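Local coordinates for cellulose-binding protein (Saccharophagus degradans, PDB 2YHG) that probably hydrolyses glycosidic bonds through a calcium-binding, nucleoside hydrolase-like domain that forms part of a longer cellulose-binding protein associated with carbohydrate metabolism, at residues V31-D36 with W147-G152; I63-C68 with C154-Q159; R181-L186 with I203-R208; D40-Q45 with E242-A247; S74-V79 with N110-R115. All coordinates share one frame; numbering follows the deposited sequence.

From the N terminus, residues 31-36 open contact 1 in the middle of a parallel sheet, and residues 40-45, starting the next helix, open contact 4. Residues 63-68 then open contact 2. Contact 5 opens at 74-79 and closes first, at 110-115, nested inside contacts 1, 2 and 4. Contact 1 closes at 147-152 and contact 2 just after, at 154-159, so the two cross. Contact 3 (181-186 with 203-208) nests inside contact 4, which closes last at 242-247 and crosses contact 1. Contacts 1 and 3 pair strands, contact 2 joins the end of strand 58-64 to helix 155-167, contact 5 sets helix 77-93 against edge strand 110-112, and contacts 1 and 4 share the calcium ion.

Contact 1: residues V31-D36 with W147-G152; sequences VIHTTD and WATCWG. With CA (calcium ion), chain B.
Val-31 to Thr-34 pair one to one with Trp-147 to Cys-150 as parallel strands, their axes 4.7 Å apart at closest approach and inclined by 19°. Ile-32 N donates to Trp-147 O, Ile-32 O receives Thr-149 N, and Thr-34 N gives to Thr-149 O. Beyond the end of the second strand, Trp-151 N still reaches Thr-34 O at 2.9 Å. Thr-149 O is gripped twice, since Thr-34 OG1 also donates to it at 2.7 Å, lying in the carbonyl plane while Thr-34 N sits above that plane. A water joins the same hydroxyl to Gly-152 N. On the other face of the sheet, His-33 ND1 and Thr-149 OG1 share a nearly straight hydrogen bond of 2.8 Å at the imidazole edge. His-33 NE2 is bonded to Gln-50, so both ring nitrogens are tied and the rotation of the ring is set. Over one imidazole face hangs Trp-151 CZ2, 3.5 Å from His-33 CG, with the two ring planes at 47°. Thr-35 CB packs against CE3 of the same indole, and its hydroxyl turns to Asp-43. At the strand ends the calcium ion is bound by Asp-36 OD1 at 2.6 Å and by Trp-151 O at 2.4 Å, with Asp-43, Asp-244 and two waters completing the shell. Strand 58-64 flanks the pair beside 30-35 and strand 180-185 beside 146-150, helix 129-139 packs on Ile-32, and the Cys-150 to Cys-154 disulfide ties the strand to the start of helix 155-167.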
# COMPACT_ATOMS: atom_id res chain seq x y z
N VAL A 31 -1.62 -8.62 1.89
CA VAL A 31 -2.17 -7.53 2.70
C VAL A 31 -3.48 -7.95 3.34
O VAL A 31 -4.34 -8.58 2.70
CB VAL A 31 -2.38 -6.26 1.86
CG1 VAL A 31 -2.80 -5.08 2.77
CG2 VAL A 31 -1.14 -5.87 1.09
N ILE A 32 -3.65 -7.57 4.61
CA ILE A 32 -4.87 -7.72 5.36
C ILE A 32 -5.23 -6.31 5.84
O ILE A 32 -4.41 -5.65 6.47
CB ILE A 32 -4.63 -8.63 6.57
CG1 ILE A 32 -4.34 -10.06 6.10
CG2 ILE A 32 -5.79 -8.56 7.55
CD1 ILE A 32 -3.77 -10.95 7.19
N HIS A 33 -6.48 -5.90 5.64
CA HIS A 33 -6.96 -4.61 6.12
C HIS A 33 -7.88 -4.80 7.29
O HIS A 33 -8.77 -5.65 7.28
CB HIS A 33 -7.68 -3.85 5.03
CG HIS A 33 -6.81 -3.55 3.88
ND1 HIS A 33 -5.63 -2.86 4.03
CD2 HIS A 33 -6.96 -3.81 2.55
CE1 HIS A 33 -5.11 -2.70 2.83
NE2 HIS A 33 -5.87 -3.28 1.92
N THR A 34 -7.70 -3.94 8.29
CA THR A 34 -8.69 -3.79 9.36
C THR A 34 -9.25 -2.38 9.28
O THR A 34 -8.50 -1.43 9.01
CB THR A 34 -8.10 -4.11 10.76
OG1 THR A 34 -7.35 -3.01 11.32
CG2 THR A 34 -7.23 -5.36 10.75
N THR A 35 -10.56 -2.24 9.40
CA THR A 35 -11.22 -0.98 9.07
C THR A 35 -12.40 -0.72 10.01
O THR A 35 -13.24 -1.63 10.25
CB THR A 35 -11.70 -0.95 7.59
OG1 THR A 35 -12.63 0.13 7.42
CG2 THR A 35 -12.42 -2.24 7.16
N ASP A 36 -12.50 0.50 10.49
CA ASP A 36 -13.59 0.94 11.34
C ASP A 36 -14.76 1.48 10.55
O ASP A 36 -15.19 2.62 10.72
CB ASP A 36 -13.12 1.98 12.36
CG ASP A 36 -12.54 3.24 11.68
OD1 ASP A 36 -12.08 3.21 10.55
OD2 ASP A 36 -12.58 4.32 12.36
N TRP A 147 1.36 -7.85 5.45
CA TRP A 147 0.99 -6.56 5.98
C TRP A 147 -0.37 -6.66 6.62
O TRP A 147 -1.31 -7.21 6.04
CB TRP A 147 0.94 -5.51 4.90
CG TRP A 147 2.28 -5.14 4.41
CD1 TRP A 147 3.06 -5.84 3.51
CD2 TRP A 147 3.10 -4.07 4.87
NE1 TRP A 147 4.29 -5.28 3.42
CE2 TRP A 147 4.35 -4.19 4.24
CE3 TRP A 147 2.90 -3.03 5.79
CZ2 TRP A 147 5.39 -3.31 4.51
CZ3 TRP A 147 3.92 -2.15 6.03
CH2 TRP A 147 5.17 -2.31 5.40
N ALA A 148 -0.49 -6.07 7.80
CA ALA A 148 -1.79 -5.83 8.42
C ALA A 148 -1.92 -4.34 8.64
O ALA A 148 -1.00 -3.71 9.13
CB ALA A 148 -1.98 -6.62 9.71
N THR A 149 -3.07 -3.77 8.27
CA THR A 149 -3.22 -2.34 8.28
C THR A 149 -4.29 -1.91 9.27
O THR A 149 -5.23 -2.66 9.61
CB THR A 149 -3.51 -1.79 6.91
OG1 THR A 149 -4.87 -2.10 6.59
CG2 THR A 149 -2.54 -2.35 5.85
N CYS A 150 -4.18 -0.66 9.70
CA CYS A 150 -5.13 -0.02 10.61
C CYS A 150 -5.75 1.18 9.92
O CYS A 150 -5.19 2.27 9.89
CB CYS A 150 -4.44 0.42 11.91
SG CYS A 150 -3.20 -0.77 12.45
N TRP A 151 -6.93 0.97 9.31
CA TRP A 151 -7.71 2.08 8.80
C TRP A 151 -8.48 2.76 9.92
O TRP A 151 -8.87 3.94 9.79
CB TRP A 151 -8.67 1.64 7.69
CG TRP A 151 -8.08 1.02 6.47
CD1 TRP A 151 -6.81 0.54 6.29
CD2 TRP A 151 -8.80 0.72 5.29
NE1 TRP A 151 -6.69 -0.01 5.03
CE2 TRP A 151 -7.92 0.05 4.41
CE3 TRP A 151 -10.12 0.94 4.89
CZ2 TRP A 151 -8.33 -0.43 3.17
CZ3 TRP A 151 -10.54 0.45 3.66
CH2 TRP A 151 -9.65 -0.22 2.81
N GLY A 152 -8.75 2.02 10.99
CA GLY A 152 -9.16 2.54 12.28
C GLY A 152 -8.04 2.22 13.26
O GLY A 152 -6.87 2.53 13.02
CA CA B . -10.91 4.77 8.84
O HOH W 1 -8.79 -0.58 11.92
O HOH W 2 -11.31 6.05 10.94
O HOH W 3 -11.38 7.27 8.44

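Contact 2: residues I63-C68 with C154-Q159; sequences ITTTGC and CNTIAQ
Thr-65 and Thr-156 bring their hydroxyls together, with Thr-65 OG1 3.1 Å from Thr-156 OG1, while the two side chains run antiparallel alongside each other. Asn-155 adds its amide oxygen to the same polar patch: OD1 lies 3.5 Å from Thr-65 OG1 and 3.7 Å from Thr-66 OG1, the Thr-66 and Asn-155 side chains being set crosswise. On the methyl side of Thr-156 the contact turns apolar, where Ile-63 CG2 touches Thr-156 CG2 at 4.1 Å. Thr-156 can serve both regions because its chi1 of -53° swings CG2 anti to the backbone nitrogen, toward Ile-63, and leaves OG1 for Thr-65. What positions these groups is the loop that follows strand 110-112. Gln-114 accepts from Thr-65 OG1 through its carbonyl and donates to Thr-156 OG1 through its backbone N, and Gly-116 O receives both Thr-66 OG1 and Asn-155 ND2, the amide also reaching Gly-118 O. Farther out, Cys-154 stands at the N-cap of helix 155-167, its carbonyl accepting from Ala-158 N at 3.0 Å, and it is tethered by the disulfide to Cys-150. Gln-114 and Gly-116 thus each bind a side chain from both segments: in this buried polar cluster, loop carbonyls and one loop N-H bind the three hydroxyls and Asn-155 ND2.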
# COMPACT_ATOMS: atom_id res chain seq x y z
N ILE A 63 -11.33 -6.88 7.45
CA ILE A 63 -11.76 -7.09 8.81
C ILE A 63 -12.44 -5.85 9.35
O ILE A 63 -11.83 -4.80 9.40
CB ILE A 63 -10.52 -7.44 9.70
CG1 ILE A 63 -9.93 -8.79 9.27
CG2 ILE A 63 -10.91 -7.46 11.18
CD1 ILE A 63 -8.56 -9.08 9.85
N THR A 64 -13.70 -5.98 9.75
CA THR A 64 -14.45 -4.87 10.30
C THR A 64 -14.21 -4.78 11.81
O THR A 64 -14.38 -5.76 12.54
CB THR A 64 -15.96 -5.08 10.03
OG1 THR A 64 -16.21 -4.95 8.63
CG2 THR A 64 -16.82 -4.05 10.77
N THR A 65 -13.83 -3.59 12.28
CA THR A 65 -13.40 -3.40 13.66
C THR A 65 -13.64 -1.94 14.07
O THR A 65 -14.52 -1.26 13.53
CB THR A 65 -11.95 -3.89 13.84
OG1 THR A 65 -11.56 -3.92 15.21
CG2 THR A 65 -10.97 -3.12 13.04
N THR A 66 -12.91 -1.50 15.09
CA THR A 66 -13.15 -0.26 15.80
C THR A 66 -11.96 0.68 15.65
O THR A 66 -10.90 0.36 15.12
CB THR A 66 -13.36 -0.58 17.28
OG1 THR A 66 -12.17 -1.22 17.72
CG2 THR A 66 -14.61 -1.44 17.51
N GLY A 67 -12.15 1.87 16.20
CA GLY A 67 -11.07 2.82 16.47
C GLY A 67 -11.65 3.94 17.32
O GLY A 67 -12.80 3.87 17.73
N CYS A 68 -10.85 4.96 17.63
CA CYS A 68 -11.34 5.97 18.54
C CYS A 68 -12.45 6.84 17.98
O CYS A 68 -13.12 7.51 18.76
CB CYS A 68 -10.23 6.75 19.21
SG CYS A 68 -9.06 7.68 18.37
N CYS A 154 -5.65 -0.44 15.68
CA CYS A 154 -4.85 -1.64 15.39
C CYS A 154 -5.17 -2.80 16.32
O CYS A 154 -4.45 -3.82 16.28
CB CYS A 154 -3.36 -1.36 15.44
SG CYS A 154 -2.70 -0.10 14.31
N ASN A 155 -6.23 -2.74 17.14
CA ASN A 155 -6.38 -3.74 18.15
C ASN A 155 -6.66 -5.15 17.67
O ASN A 155 -6.46 -6.09 18.46
CB ASN A 155 -7.32 -3.33 19.27
CG ASN A 155 -8.80 -3.36 18.91
OD1 ASN A 155 -9.19 -3.47 17.75
ND2 ASN A 155 -9.63 -3.30 19.93
N THR A 156 -7.12 -5.37 16.45
CA THR A 156 -7.27 -6.75 15.96
C THR A 156 -5.91 -7.37 15.71
O THR A 156 -5.69 -8.57 15.95
CB THR A 156 -8.16 -6.81 14.71
OG1 THR A 156 -9.42 -6.15 14.95
CG2 THR A 156 -8.45 -8.23 14.32
N ILE A 157 -4.96 -6.57 15.26
CA ILE A 157 -3.57 -6.99 15.12
C ILE A 157 -2.99 -7.24 16.52
O ILE A 157 -2.30 -8.25 16.75
CB ILE A 157 -2.74 -5.95 14.36
CG1 ILE A 157 -3.37 -5.57 13.02
CG2 ILE A 157 -1.33 -6.51 14.14
CD1 ILE A 157 -2.74 -4.36 12.34
N ALA A 158 -3.26 -6.33 17.46
CA ALA A 158 -2.75 -6.50 18.83
C ALA A 158 -3.32 -7.79 19.46
O ALA A 158 -2.57 -8.48 20.15
CB ALA A 158 -3.05 -5.30 19.67
N GLN A 159 -4.58 -8.11 19.22
CA GLN A 159 -5.13 -9.34 19.81
C GLN A 159 -4.40 -10.56 19.23
O GLN A 159 -4.09 -11.51 19.96
CB GLN A 159 -6.62 -9.46 19.55
CG GLN A 159 -7.23 -10.75 20.05
CD GLN A 159 -7.21 -10.88 21.56
OE1 GLN A 159 -7.05 -9.90 22.27
NE2 GLN A 159 -7.36 -12.12 22.08

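Contact 3: residues R181-L186 with I203-R208; sequences RVYDIL and IYIRAR
Asp-184 OD2 is the tight centre of this parallel strand pair, gripped by both neighbours on the facing strand. Tyr-204 OH donates to it at 2.7 Å and Arg-206 NE at 2.8 Å, arriving from opposite faces of the carboxylate plane, which stands nearly perpendicular to both phenol ring and guanidinium. OD2 lies in the guanidinium plane of Arg-206, forming a salt bridge; Arg-206 NH1 pairs with Asp-288. Asp-184 reaches there with CG anti to the backbone nitrogen (chi1 164°). The backbone ladder runs Val-182 N to Ile-203 O, Ile-205 N to Val-182 O, Asp-184 N to Ile-205 O and Ala-207 N to Asp-184 O. Val-182 CG1 lies over the Tyr-204 face. On the reverse side Ile-205 CG2 sits above the centre of the Tyr-183 ring, and Ala-207 CB comes 3.4 Å from Tyr-183 OH, which is hydrogen-bonded to Gly-268 O. The ends are partly exposed: Ile-203 CD1 sits over one face of the Arg-181 guanidinium, whose NE bonds to Ser-260, and Leu-186, its N donating to Ala-207 O, rests CD2 on Arg-208 CA. Helix 190-198 links the strands in a beta-alpha-beta unit; strand 146-150 adjoins 180-185, strand 295-298 touches Tyr-204, Ile-205 and Arg-206, and helix 246-249 packs on Tyr-183.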
# COMPACT_ATOMS: atom_id res chain seq x y z
N ARG A 181 4.15 -6.95 9.15
CA ARG A 181 4.41 -5.52 9.07
C ARG A 181 3.09 -4.82 9.33
O ARG A 181 2.04 -5.35 8.97
CB ARG A 181 4.95 -5.05 7.74
CG ARG A 181 6.38 -5.49 7.42
CD ARG A 181 6.33 -6.71 6.54
NE ARG A 181 7.71 -7.10 6.12
CZ ARG A 181 8.51 -7.89 6.81
NH1 ARG A 181 8.15 -8.40 7.97
NH2 ARG A 181 9.62 -8.31 6.24
N VAL A 182 3.15 -3.65 9.96
CA VAL A 182 1.94 -2.89 10.23
C VAL A 182 2.03 -1.53 9.56
O VAL A 182 3.02 -0.81 9.68
CB VAL A 182 1.72 -2.71 11.76
CG1 VAL A 182 0.52 -1.79 12.05
CG2 VAL A 182 1.52 -4.08 12.43
N TYR A 183 0.93 -1.17 8.88
CA TYR A 183 0.74 0.19 8.35
C TYR A 183 -0.49 0.76 9.04
O TYR A 183 -1.61 0.34 8.77
CB TYR A 183 0.58 0.18 6.81
CG TYR A 183 0.75 1.52 6.16
CD1 TYR A 183 -0.11 2.58 6.44
CD2 TYR A 183 1.73 1.75 5.23
CE1 TYR A 183 0.01 3.78 5.79
CE2 TYR A 183 1.87 2.99 4.56
CZ TYR A 183 0.99 4.00 4.86
OH TYR A 183 1.02 5.23 4.24
N ASP A 184 -0.24 1.69 9.96
CA ASP A 184 -1.25 2.33 10.80
C ASP A 184 -1.51 3.72 10.24
O ASP A 184 -0.60 4.54 10.15
CB ASP A 184 -0.68 2.40 12.22
CG ASP A 184 -1.36 3.34 13.18
OD1 ASP A 184 -2.44 3.86 12.85
OD2 ASP A 184 -0.77 3.54 14.29
N ILE A 185 -2.75 4.01 9.86
CA ILE A 185 -3.13 5.36 9.45
C ILE A 185 -3.43 6.21 10.69
O ILE A 185 -4.42 5.98 11.38
CB ILE A 185 -4.35 5.35 8.51
CG1 ILE A 185 -4.01 4.61 7.20
CG2 ILE A 185 -4.82 6.80 8.27
CD1 ILE A 185 -3.24 5.46 6.19
N LEU A 186 -2.53 7.15 10.95
CA LEU A 186 -2.72 8.26 11.89
C LEU A 186 -2.70 7.92 13.36
O LEU A 186 -2.54 8.84 14.18
CB LEU A 186 -3.96 9.09 11.56
CG LEU A 186 -3.79 9.99 10.34
CD1 LEU A 186 -5.14 10.32 9.69
CD2 LEU A 186 -3.09 11.28 10.74
N ILE A 203 8.21 -4.14 12.10
CA ILE A 203 8.18 -2.99 11.21
C ILE A 203 6.81 -2.34 11.33
O ILE A 203 5.80 -2.97 11.08
CB ILE A 203 8.46 -3.42 9.75
CG1 ILE A 203 9.89 -3.95 9.63
CG2 ILE A 203 8.22 -2.25 8.80
CD1 ILE A 203 10.18 -4.62 8.30
N TYR A 204 6.79 -1.08 11.75
CA TYR A 204 5.56 -0.39 12.14
C TYR A 204 5.63 1.04 11.60
O TYR A 204 6.52 1.80 11.98
CB TYR A 204 5.40 -0.39 13.67
CG TYR A 204 4.08 0.12 14.15
CD1 TYR A 204 3.72 1.44 14.00
CD2 TYR A 204 3.19 -0.73 14.76
CE1 TYR A 204 2.47 1.89 14.42
CE2 TYR A 204 1.95 -0.30 15.16
CZ TYR A 204 1.58 1.01 15.00
OH TYR A 204 0.34 1.41 15.43
N ILE A 205 4.70 1.37 10.72
CA ILE A 205 4.52 2.71 10.19
C ILE A 205 3.28 3.33 10.79
O ILE A 205 2.21 2.71 10.78
CB ILE A 205 4.31 2.64 8.64
CG1 ILE A 205 5.57 2.13 7.94
CG2 ILE A 205 3.84 3.99 8.10
CD1 ILE A 205 5.34 1.73 6.51
N ARG A 206 3.39 4.55 11.33
CA ARG A 206 2.23 5.39 11.66
C ARG A 206 2.27 6.57 10.71
O ARG A 206 3.03 7.52 10.91
CB ARG A 206 2.18 5.82 13.13
CG ARG A 206 1.01 6.69 13.48
CD ARG A 206 0.81 6.94 14.97
NE ARG A 206 0.25 5.77 15.62
CZ ARG A 206 -0.02 5.68 16.92
NH1 ARG A 206 0.41 6.61 17.76
NH2 ARG A 206 -0.73 4.66 17.39
N ALA A 207 1.50 6.47 9.63
CA ALA A 207 1.50 7.48 8.58
C ALA A 207 0.58 8.62 8.97
O ALA A 207 -0.56 8.39 9.38
CB ALA A 207 1.04 6.87 7.27
N ARG A 208 1.05 9.84 8.81
CA ARG A 208 0.25 10.99 9.17
C ARG A 208 0.03 11.98 8.05
O ARG A 208 -0.91 12.79 8.11
CB ARG A 208 0.87 11.70 10.34
CG ARG A 208 1.04 10.83 11.57
CD ARG A 208 1.69 11.62 12.72
NE ARG A 208 3.08 11.92 12.39
CZ ARG A 208 3.76 12.92 12.94
NH1 ARG A 208 3.21 13.68 13.89
NH2 ARG A 208 4.97 13.20 12.47

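Contact 4: residues D40-Q45 with E242-A247; sequences DPDDEQ and EGDTPA. With CA (calcium ion), chain B.
Asp-42, Asp-43 and Gln-45 meet residues Glu-242 to Asp-244 of a type I turn beside a calcium ion. The first segment enters through Asp-40, which is modelled in two conformers; in one of them its carboxylate accepts from Asp-42 N, so this cap is less certain than the bonds that follow. Pro-41 leads into the helix. Asp-42 has its carboxylate folded back between its own backbone N and carbonyl carbon (chi1 70°), which puts CB against Glu-242 N. Its OD2 receives Gly-243 N at 3.1 Å from well above the carboxylate plane, while OD1 accepts from a calcium-bound water at 2.6 Å and so acts as a second-shell support. Asp-43 binds the ion with both oxygens, OD1 at 2.4 Å and OD2 at 2.6 Å, and OD2 also takes a hydrogen bond from Thr-35. Asp-244 OD2 joins the ion at 2.5 Å, only 3.2 Å from Asp-43 OD2, a closeness of like charges that the metal presumably offsets. Gln-45, whose N-H bonds to Pro-41 O in the first helical turn, accepts Glu-242 N on OE1 at 2.9 Å, nearly along the C=O axis, and its NE2 is held by Pro-235 O. Glu-242 in turn receives Thr-245 OG1 on the anti lone pair of OE1 and pairs with Arg-49, steadying the turn. With Asp-36, the carbonyl of Trp-151 and two waters, this aspartate-rich cage recalls the calcium site of nucleoside hydrolases, formed there too at the carboxyl ends of parallel strands.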
# COMPACT_ATOMS: atom_id res chain seq x y z
N ASP A 40 -16.64 6.98 9.10
CA ASP A 40 -16.58 8.00 8.09
C ASP A 40 -16.64 7.32 6.74
O ASP A 40 -16.15 6.20 6.57
CB ASP A 40 -15.28 8.77 8.20
CG ASP A 40 -15.24 9.97 7.29
OD1 ASP A 40 -15.70 11.06 7.72
OD2 ASP A 40 -14.75 9.84 6.15
N PRO A 41 -17.26 7.98 5.76
CA PRO A 41 -17.39 7.34 4.45
C PRO A 41 -16.05 7.00 3.79
O PRO A 41 -16.04 6.21 2.86
CB PRO A 41 -18.17 8.37 3.62
CG PRO A 41 -17.99 9.66 4.35
CD PRO A 41 -17.92 9.29 5.80
N ASP A 42 -14.96 7.62 4.20
CA ASP A 42 -13.70 7.35 3.56
C ASP A 42 -13.31 5.89 3.57
O ASP A 42 -12.73 5.41 2.58
CB ASP A 42 -12.60 8.33 3.91
CG ASP A 42 -12.07 8.27 5.26
OD1 ASP A 42 -12.52 7.49 6.11
OD2 ASP A 42 -11.06 9.05 5.45
N ASP A 43 -13.64 5.12 4.60
CA ASP A 43 -13.28 3.70 4.58
C ASP A 43 -13.99 2.98 3.43
O ASP A 43 -13.44 2.04 2.85
CB ASP A 43 -13.62 3.02 5.90
CG ASP A 43 -12.74 3.49 7.06
OD1 ASP A 43 -12.87 4.67 7.45
OD2 ASP A 43 -11.85 2.75 7.52
N GLU A 44 -15.26 3.34 3.18
CA GLU A 44 -15.98 2.77 2.06
C GLU A 44 -15.31 3.10 0.74
O GLU A 44 -15.14 2.23 -0.13
CB GLU A 44 -17.42 3.24 2.09
CG GLU A 44 -18.21 2.80 3.29
CD GLU A 44 -19.38 3.71 3.52
OE1 GLU A 44 -20.29 3.74 2.66
OE2 GLU A 44 -19.38 4.45 4.53
N GLN A 45 -14.97 4.37 0.56
CA GLN A 45 -14.26 4.81 -0.61
C GLN A 45 -12.99 3.99 -0.82
O GLN A 45 -12.69 3.55 -1.94
CB GLN A 45 -13.87 6.28 -0.45
CG GLN A 45 -15.02 7.28 -0.32
CD GLN A 45 -14.50 8.68 -0.09
OE1 GLN A 45 -13.43 8.89 0.50
NE2 GLN A 45 -15.23 9.70 -0.59
N GLU A 242 -10.70 9.29 1.27
CA GLU A 242 -9.77 8.15 1.28
C GLU A 242 -8.52 8.44 2.13
O GLU A 242 -7.40 8.10 1.75
CB GLU A 242 -9.37 7.76 -0.15
CG GLU A 242 -10.52 7.14 -0.89
CD GLU A 242 -10.11 6.56 -2.19
OE1 GLU A 242 -9.19 5.69 -2.20
OE2 GLU A 242 -10.62 6.98 -3.28
N GLY A 243 -8.70 8.88 3.38
CA GLY A 243 -7.55 9.07 4.25
C GLY A 243 -6.75 7.79 4.51
O GLY A 243 -5.56 7.87 4.79
N ASP A 244 -7.42 6.63 4.43
CA ASP A 244 -6.76 5.37 4.72
C ASP A 244 -6.10 4.73 3.50
O ASP A 244 -5.36 3.76 3.64
CB ASP A 244 -7.75 4.39 5.28
CG ASP A 244 -8.38 4.90 6.54
OD1 ASP A 244 -7.59 5.32 7.41
OD2 ASP A 244 -9.63 4.94 6.66
N THR A 245 -6.36 5.24 2.31
CA THR A 245 -5.88 4.59 1.08
C THR A 245 -4.36 4.44 0.98
O THR A 245 -3.93 3.44 0.42
CB THR A 245 -6.52 5.27 -0.12
OG1 THR A 245 -7.88 4.82 -0.13
CG2 THR A 245 -5.83 5.00 -1.44
N PRO A 246 -3.55 5.32 1.57
CA PRO A 246 -2.10 5.08 1.54
C PRO A 246 -1.71 3.70 2.10
O PRO A 246 -0.65 3.17 1.72
CB PRO A 246 -1.53 6.24 2.30
CG PRO A 246 -2.51 7.35 1.96
CD PRO A 246 -3.86 6.67 2.09
N ALA A 247 -2.51 3.17 3.02
CA ALA A 247 -2.24 1.88 3.64
C ALA A 247 -2.32 0.70 2.68
O ALA A 247 -1.84 -0.39 3.04
CB ALA A 247 -3.16 1.67 4.82
CA CA B . -10.91 4.77 8.84
O HOH W 3 -11.38 7.27 8.44
O HOH W 2 -11.31 6.05 10.94

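Contact 5: residues S74-V79 with N110-R115; sequences SNTAYV and NVMGQR. With EDO (1,2-ethanediol), chain J.
One water bridges Thr-76 and Asn-110, donating to Thr-76 OG1 and to Asn-110 O, each at 2.8 Å. Just before Thr-76, Asn-75 forms an Asx turn, its OD1 accepting from Ala-77 N at 3.0 Å as the chain enters helix 77-93. This helix lies in the crossover between strands 58-64 and 110-112 of the parallel sheet, and the contact sets its N terminus against the edge strand. Thr-76 OG1 donates to Asp-80, which also takes Asn-110 ND2, so a single carboxylate steadies both sides. Asn-110 is extended with CG anti to the backbone nitrogen (chi1 168°), and this lodges OD1 between carbons, 3.3 Å from Thr-76 CB and 3.4 Å from Val-79 CG1. Met-112 curls at chi2 and chi3, bending back over the start of the first segment: its sulfur lies 3.3 Å from Asn-75 C and 3.5 Å from Thr-76 CG2, and its methyl meets the backbone of Ser-74 and Asn-75. At the exposed far end Arg-115 holds a 1,2-ethanediol, probably from the crystallisation liquor, which is also bonded to Asp-121. Arg-115 N donates to its O1 almost straight, while Arg-115 NE donates to its O2 at 2.9 Å.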
# COMPACT_ATOMS: atom_id res chain seq x y z
N SER A 74 -20.61 -4.19 15.27
CA SER A 74 -21.37 -5.42 15.47
C SER A 74 -21.53 -6.32 14.26
O SER A 74 -21.91 -7.46 14.46
CB SER A 74 -22.74 -5.12 16.03
OG SER A 74 -23.49 -4.33 15.16
N ASN A 75 -21.34 -5.85 13.05
CA ASN A 75 -21.56 -6.69 11.88
C ASN A 75 -20.76 -6.13 10.71
O ASN A 75 -20.12 -5.08 10.84
CB ASN A 75 -23.07 -6.75 11.55
CG ASN A 75 -23.63 -5.39 11.26
OD1 ASN A 75 -23.20 -4.75 10.30
ND2 ASN A 75 -24.51 -4.89 12.11
N THR A 76 -20.75 -6.86 9.61
CA THR A 76 -19.99 -6.51 8.43
C THR A 76 -20.84 -5.89 7.31
O THR A 76 -20.49 -5.98 6.14
CB THR A 76 -19.17 -7.70 7.86
OG1 THR A 76 -20.06 -8.73 7.44
CG2 THR A 76 -18.21 -8.25 8.87
N ALA A 77 -21.99 -5.27 7.64
CA ALA A 77 -22.92 -4.88 6.58
C ALA A 77 -22.33 -3.89 5.59
O ALA A 77 -22.68 -3.94 4.41
CB ALA A 77 -24.23 -4.38 7.15
N TYR A 78 -21.47 -2.95 6.01
CA TYR A 78 -20.84 -2.06 5.02
C TYR A 78 -20.03 -2.84 3.98
O TYR A 78 -20.15 -2.63 2.78
CB TYR A 78 -19.90 -1.05 5.68
CG TYR A 78 -20.57 0.13 6.32
CD1 TYR A 78 -20.93 1.22 5.57
CD2 TYR A 78 -20.79 0.16 7.69
CE1 TYR A 78 -21.55 2.35 6.21
CE2 TYR A 78 -21.40 1.24 8.31
CZ TYR A 78 -21.76 2.31 7.59
OH TYR A 78 -22.35 3.38 8.23
N VAL A 79 -19.20 -3.75 4.46
CA VAL A 79 -18.39 -4.55 3.58
C VAL A 79 -19.27 -5.48 2.73
O VAL A 79 -19.02 -5.63 1.54
CB VAL A 79 -17.30 -5.31 4.33
CG1 VAL A 79 -16.57 -6.31 3.42
CG2 VAL A 79 -16.31 -4.33 4.96
N ASN A 110 -14.12 -11.77 4.61
CA ASN A 110 -14.91 -10.66 5.14
C ASN A 110 -15.39 -11.07 6.51
O ASN A 110 -16.41 -11.79 6.64
CB ASN A 110 -16.06 -10.42 4.17
CG ASN A 110 -17.13 -9.50 4.71
OD1 ASN A 110 -16.92 -8.80 5.70
ND2 ASN A 110 -18.29 -9.50 4.06
N VAL A 111 -14.72 -10.61 7.56
CA VAL A 111 -14.96 -11.08 8.91
C VAL A 111 -14.90 -9.95 9.92
O VAL A 111 -14.32 -8.89 9.62
CB VAL A 111 -13.98 -12.22 9.32
CG1 VAL A 111 -14.05 -13.41 8.33
CG2 VAL A 111 -12.53 -11.72 9.46
N MET A 112 -15.42 -10.21 11.11
CA MET A 112 -15.32 -9.29 12.22
C MET A 112 -14.00 -9.41 12.94
O MET A 112 -13.56 -10.51 13.25
CB MET A 112 -16.44 -9.55 13.21
CG MET A 112 -17.83 -9.26 12.69
SD MET A 112 -18.15 -7.54 12.25
CE MET A 112 -18.02 -6.74 13.83
N GLY A 113 -13.43 -8.28 13.31
CA GLY A 113 -12.32 -8.17 14.23
C GLY A 113 -12.80 -7.80 15.61
O GLY A 113 -13.90 -8.17 16.03
N GLN A 114 -11.98 -7.05 16.34
CA GLN A 114 -12.39 -6.68 17.71
C GLN A 114 -13.62 -5.77 17.62
O GLN A 114 -13.67 -4.84 16.78
CB GLN A 114 -11.29 -5.95 18.46
CG GLN A 114 -9.93 -6.65 18.48
CD GLN A 114 -10.03 -8.12 18.79
OE1 GLN A 114 -9.90 -8.97 17.91
NE2 GLN A 114 -10.27 -8.45 20.04
N ARG A 115 -14.58 -6.00 18.52
CA ARG A 115 -15.84 -5.26 18.53
C ARG A 115 -15.82 -4.08 19.48
O ARG A 115 -16.75 -3.28 19.46
CB ARG A 115 -17.00 -6.17 18.85
CG ARG A 115 -17.22 -7.22 17.80
CD ARG A 115 -18.39 -8.13 18.14
NE ARG A 115 -18.14 -8.92 19.35
CZ ARG A 115 -19.09 -9.43 20.12
NH1 ARG A 115 -20.34 -9.19 19.83
NH2 ARG A 115 -18.77 -10.27 21.09
C1 EDO J . -13.87 -9.35 20.59
O1 EDO J . -14.58 -8.13 20.51
C2 EDO J . -14.27 -10.25 19.46
O2 EDO J . -15.68 -10.49 19.52
O HOH W 4 -19.04 -11.30 7.43